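Local coordinates for lipolytic protein G-D-S-L family (Chitinophaga pinensis, PDB 4Q7Q) that is of unknown function but, as a member of the GDSL-like lipase/acylhydrolase family, probably hydrolyses ester bonds, at residues A[193-203]-A[211-222]. Residues are numbered along the deposited sequence; the frame is centred on the assembly and turned at random.
Sequences KHLKNPKNGKY and FVNIPFNPENNE
Asn221 reaches across to strand 193-196, which pairs with strand 203-206 as a two-stranded antiparallel hairpin far from the centre of this GDSL-family chain. Its CG stands anti to the backbone N (chi1 -156°), which lets the amide work like a peptide group beside the strand: Asn221 OD1 accepts from Lys196 N at 3.0 Å, and Asn221 ND2 donates to His194 O in the carbonyl plane while also gripping Glu222 O at 2.7 Å. With an alanine here, Lys196 N and His194 O would probably lose these mates and the loop would be less firmly tied to the strand. Leu195 packs beside this amide against the loop: its CB lies 4.0 Å from Ile214 CG2, CD1 touches Ile214 CB at 3.7 Å, and CD2 meets Phe216 CD1 at 3.6 Å, oblique to the ring, the two side chains crossing at about a right angle. Lys193 runs extended beyond CG; its CD sits over the Phe211 ring face, a CH-pi contact 28° off the normal, while NZ pairs with Asp134 and shares a water with Phe211 O and Ile214 O. Tyr203 OH accepts from Glu222 N at 2.8 Å. The Glu222 carboxylate lies nearly coplanar with the imidazole, 20° between planes, where His194 NE2 donates to Glu222 OE1 at 3.0 Å.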
loop_
_atom_site.group_PDB
_atom_site.type_symbol
_atom_site.label_atom_id
_atom_site.label_comp_id
_atom_site.label_asym_id
_atom_site.label_seq_id
_atom_site.Cartn_x
_atom_site.Cartn_y
_atom_site.Cartn_z
ATOM N N LYS A 193 -16.142 13.767 1.723
ATOM C CA LYS A 193 -15.951 13.691 3.156
ATOM C C LYS A 193 -17.174 14.366 3.770
ATOM O O LYS A 193 -17.520 15.479 3.394
ATOM C CB LYS A 193 -14.674 14.437 3.537
ATOM C CG LYS A 193 -13.798 13.769 4.585
ATOM C CD LYS A 193 -12.517 14.575 4.771
ATOM C CE LYS A 193 -11.649 14.067 5.906
ATOM N NZ LYS A 193 -10.493 14.990 6.105
ATOM N N HIS A 194 -17.820 13.667 4.698
ATOM C CA HIS A 194 -19.053 14.088 5.339
ATOM C C HIS A 194 -18.682 14.949 6.546
ATOM O O HIS A 194 -18.258 14.431 7.574
ATOM C CB HIS A 194 -19.799 12.813 5.752
ATOM C CG HIS A 194 -21.032 13.036 6.566
ATOM N ND1 HIS A 194 -22.186 13.571 6.042
ATOM C CD2 HIS A 194 -21.305 12.741 7.861
ATOM C CE1 HIS A 194 -23.113 13.619 6.983
ATOM N NE2 HIS A 194 -22.604 13.122 8.095
ATOM N N LEU A 195 -18.816 16.267 6.414
ATOM C CA LEU A 195 -18.260 17.183 7.410
ATOM C C LEU A 195 -19.220 18.288 7.788
ATOM O O LEU A 195 -20.035 18.717 6.979
ATOM C CB LEU A 195 -16.995 17.835 6.856
ATOM C CG LEU A 195 -15.852 16.912 6.448
ATOM C CD1 LEU A 195 -14.805 17.699 5.665
ATOM C CD2 LEU A 195 -15.231 16.268 7.677
ATOM N N LYS A 196 -19.097 18.767 9.020
ATOM C CA LYS A 196 -19.828 19.948 9.438
ATOM C C LYS A 196 -19.310 21.190 8.727
ATOM O O LYS A 196 -18.100 21.397 8.603
ATOM C CB LYS A 196 -19.750 20.134 10.955
ATOM C CG LYS A 196 -20.543 19.102 11.737
ATOM C CD LYS A 196 -20.576 19.436 13.209
ATOM C CE LYS A 196 -21.423 18.429 13.971
ATOM N NZ LYS A 196 -21.463 18.743 15.417
ATOM N N ASN A 197 -20.243 22.002 8.247
ATOM C CA ASN A 197 -19.939 23.291 7.651
ATOM C C ASN A 197 -19.624 24.268 8.779
ATOM O O ASN A 197 -20.463 24.504 9.635
ATOM C CB ASN A 197 -21.163 23.744 6.851
ATOM C CG ASN A 197 -20.971 25.079 6.162
ATOM O OD1 ASN A 197 -20.090 25.863 6.511
ATOM N ND2 ASN A 197 -21.825 25.352 5.182
ATOM N N PRO A 198 -18.410 24.837 8.790
ATOM C CA PRO A 198 -18.036 25.738 9.891
ATOM C C PRO A 198 -18.938 26.964 10.048
ATOM O O PRO A 198 -18.951 27.569 11.116
ATOM C CB PRO A 198 -16.622 26.181 9.511
ATOM C CG PRO A 198 -16.096 25.074 8.692
ATOM C CD PRO A 198 -17.265 24.534 7.916
ATOM N N LYS A 199 -19.667 27.329 9.002
ATOM C CA LYS A 199 -20.513 28.514 9.065
ATOM C C LYS A 199 -21.834 28.285 9.787
ATOM O O LYS A 199 -22.440 29.233 10.285
ATOM C CB LYS A 199 -20.773 29.081 7.669
ATOM C CG LYS A 199 -19.546 29.651 6.982
ATOM C CD LYS A 199 -19.952 30.459 5.760
ATOM C CE LYS A 199 -18.753 31.043 5.039
ATOM N NZ LYS A 199 -19.177 31.850 3.857
ATOM N N ASN A 200 -22.281 27.037 9.857
ATOM C CA ASN A 200 -23.598 26.761 10.422
ATOM C C ASN A 200 -23.732 25.467 11.226
ATOM O O ASN A 200 -24.778 25.214 11.820
ATOM C CB ASN A 200 -24.672 26.835 9.330
ATOM C CG ASN A 200 -24.471 25.801 8.236
ATOM O OD1 ASN A 200 -23.827 24.771 8.446
ATOM N ND2 ASN A 200 -25.023 26.072 7.057
ATOM N N GLY A 201 -22.680 24.657 11.250
ATOM C CA GLY A 201 -22.689 23.427 12.021
ATOM C C GLY A 201 -23.476 22.284 11.403
ATOM O O GLY A 201 -23.648 21.239 12.030
ATOM N N LYS A 202 -23.949 22.470 10.174
ATOM C CA LYS A 202 -24.725 21.441 9.490
ATOM C C LYS A 202 -23.825 20.571 8.617
ATOM O O LYS A 202 -22.838 21.046 8.067
ATOM C CB LYS A 202 -25.810 22.078 8.614
ATOM C CG LYS A 202 -26.761 23.024 9.356
ATOM C CD LYS A 202 -27.694 23.734 8.392
ATOM N N TYR A 203 -24.181 19.298 8.472
ATOM C CA TYR A 203 -23.391 18.389 7.649
ATOM C C TYR A 203 -23.529 18.667 6.163
ATOM O O TYR A 203 -24.622 18.950 5.663
ATOM C CB TYR A 203 -23.744 16.934 7.943
ATOM C CG TYR A 203 -23.100 16.416 9.209
ATOM C CD1 TYR A 203 -21.780 15.990 9.211
ATOM C CD2 TYR A 203 -23.804 16.372 10.401
ATOM C CE1 TYR A 203 -21.183 15.523 10.360
ATOM C CE2 TYR A 203 -23.216 15.908 11.558
ATOM C CZ TYR A 203 -21.904 15.480 11.530
ATOM O OH TYR A 203 -21.309 15.015 12.681
ATOM N N PHE A 211 -12.806 19.339 0.360
ATOM C CA PHE A 211 -12.671 18.832 1.707
ATOM C C PHE A 211 -11.332 19.118 2.371
ATOM O O PHE A 211 -11.254 19.094 3.530
ATOM C CB PHE A 211 -13.151 17.386 1.886
ATOM C CG PHE A 211 -12.252 16.299 1.311
ATOM C CD1 PHE A 211 -10.970 16.103 1.755
ATOM C CD2 PHE A 211 -12.753 15.417 0.410
ATOM C CE1 PHE A 211 -10.210 15.090 1.242
ATOM C CE2 PHE A 211 -11.999 14.398 -0.090
ATOM C CZ PHE A 211 -10.725 14.232 0.340
ATOM N N VAL A 212 -10.329 19.420 1.593
ATOM C CA VAL A 212 -9.037 19.786 2.158
ATOM C C VAL A 212 -9.128 21.052 2.960
ATOM O O VAL A 212 -8.389 21.225 3.875
ATOM C CB VAL A 212 -7.955 19.923 1.096
ATOM C CG1 VAL A 212 -6.609 20.199 1.732
ATOM C CG2 VAL A 212 -7.881 18.660 0.301
ATOM N N ASN A 213 -10.094 21.892 2.639
ATOM C CA ASN A 213 -10.266 23.188 3.294
ATOM C C ASN A 213 -11.242 23.188 4.467
ATOM O O ASN A 213 -11.448 24.225 5.101
ATOM C CB ASN A 213 -10.726 24.234 2.279
ATOM C CG ASN A 213 -9.856 24.272 1.043
ATOM O OD1 ASN A 213 -10.341 24.107 -0.077
ATOM N ND2 ASN A 213 -8.562 24.488 1.238
ATOM N N ILE A 214 -11.851 22.041 4.750
ATOM C CA ILE A 214 -12.854 21.968 5.810
ATOM C C ILE A 214 -12.299 21.158 6.974
ATOM O O ILE A 214 -11.835 20.033 6.780
ATOM C CB ILE A 214 -14.173 21.322 5.308
ATOM C CG1 ILE A 214 -14.670 22.011 4.029
ATOM C CG2 ILE A 214 -15.240 21.371 6.398
ATOM C CD1 ILE A 214 -15.097 23.446 4.244
ATOM N N PRO A 215 -12.325 21.728 8.188
ATOM C CA PRO A 215 -11.788 21.000 9.344
ATOM C C PRO A 215 -12.574 19.741 9.690
ATOM O O PRO A 215 -13.808 19.729 9.645
ATOM C CB PRO A 215 -11.919 22.009 10.490
ATOM C CG PRO A 215 -11.967 23.329 9.830
ATOM C CD PRO A 215 -12.675 23.118 8.530
ATOM N N PHE A 216 -11.846 18.685 10.032
ATOM C CA PHE A 216 -12.452 17.491 10.593
ATOM C C PHE A 216 -12.032 17.343 12.048
ATOM O O PHE A 216 -10.857 17.135 12.350
ATOM C CB PHE A 216 -12.061 16.240 9.807
ATOM C CG PHE A 216 -12.515 14.961 10.459
ATOM C CD1 PHE A 216 -13.866 14.706 10.641
ATOM C CD2 PHE A 216 -11.596 14.027 10.910
ATOM C CE1 PHE A 216 -14.291 13.542 11.251
ATOM C CE2 PHE A 216 -12.015 12.858 11.515
ATOM C CZ PHE A 216 -13.365 12.617 11.691
ATOM N N ASN A 217 -13.000 17.471 12.945
ATOM C CA ASN A 217 -12.781 17.228 14.361
ATOM C C ASN A 217 -13.483 15.934 14.747
ATOM O O ASN A 217 -14.709 15.884 14.785
ATOM C CB ASN A 217 -13.326 18.400 15.181
ATOM C CG ASN A 217 -13.116 18.225 16.677
ATOM O OD1 ASN A 217 -12.414 17.312 17.124
ATOM N ND2 ASN A 217 -13.719 19.113 17.462
ATOM N N PRO A 218 -12.706 14.877 15.027
ATOM C CA PRO A 218 -13.263 13.542 15.281
ATOM C C PRO A 218 -14.121 13.469 16.545
ATOM O O PRO A 218 -14.839 12.489 16.733
ATOM C CB PRO A 218 -12.014 12.662 15.429
ATOM C CG PRO A 218 -10.917 13.608 15.796
ATOM C CD PRO A 218 -11.234 14.885 15.085
ATOM N N GLU A 219 -14.047 14.492 17.392
ATOM C CA GLU A 219 -14.869 14.547 18.594
ATOM C C GLU A 219 -16.195 15.255 18.330
ATOM O O GLU A 219 -17.163 15.065 19.062
ATOM C CB GLU A 219 -14.115 15.241 19.733
ATOM N N ASN A 220 -16.228 16.071 17.279
ATOM C CA ASN A 220 -17.429 16.809 16.901
ATOM C C ASN A 220 -17.757 16.606 15.420
ATOM O O ASN A 220 -17.958 17.567 14.676
ATOM C CB ASN A 220 -17.263 18.299 17.228
ATOM C CG ASN A 220 -18.528 19.108 16.975
ATOM O OD1 ASN A 220 -19.530 18.957 17.674
ATOM N ND2 ASN A 220 -18.479 19.981 15.973
ATOM N N ASN A 221 -17.797 15.344 14.999
ATOM C CA ASN A 221 -18.106 14.989 13.618
ATOM C C ASN A 221 -18.253 13.477 13.506
ATOM O O ASN A 221 -17.363 12.735 13.924
ATOM C CB ASN A 221 -16.991 15.471 12.678
ATOM C CG ASN A 221 -17.463 15.679 11.244
ATOM O OD1 ASN A 221 -17.546 16.813 10.770
ATOM N ND2 ASN A 221 -17.733 14.583 10.536
ATOM N N GLU A 222 -19.371 13.023 12.944
ATOM C CA GLU A 222 -19.574 11.605 12.657
ATOM C C GLU A 222 -18.471 11.117 11.725
ATOM O O GLU A 222 -17.748 11.928 11.144
ATOM C CB GLU A 222 -20.937 11.391 11.997
ATOM C CG GLU A 222 -22.108 11.892 12.823
ATOM C CD GLU A 222 -23.386 12.008 12.016
ATOM O OE1 GLU A 222 -23.305 12.098 10.772
ATOM O OE2 GLU A 222 -24.475 12.008 12.628
HETATM O O HOH W 1 -11.271 17.566 5.889
HETATM O O HOH W 2 -15.954 21.330 10.044
#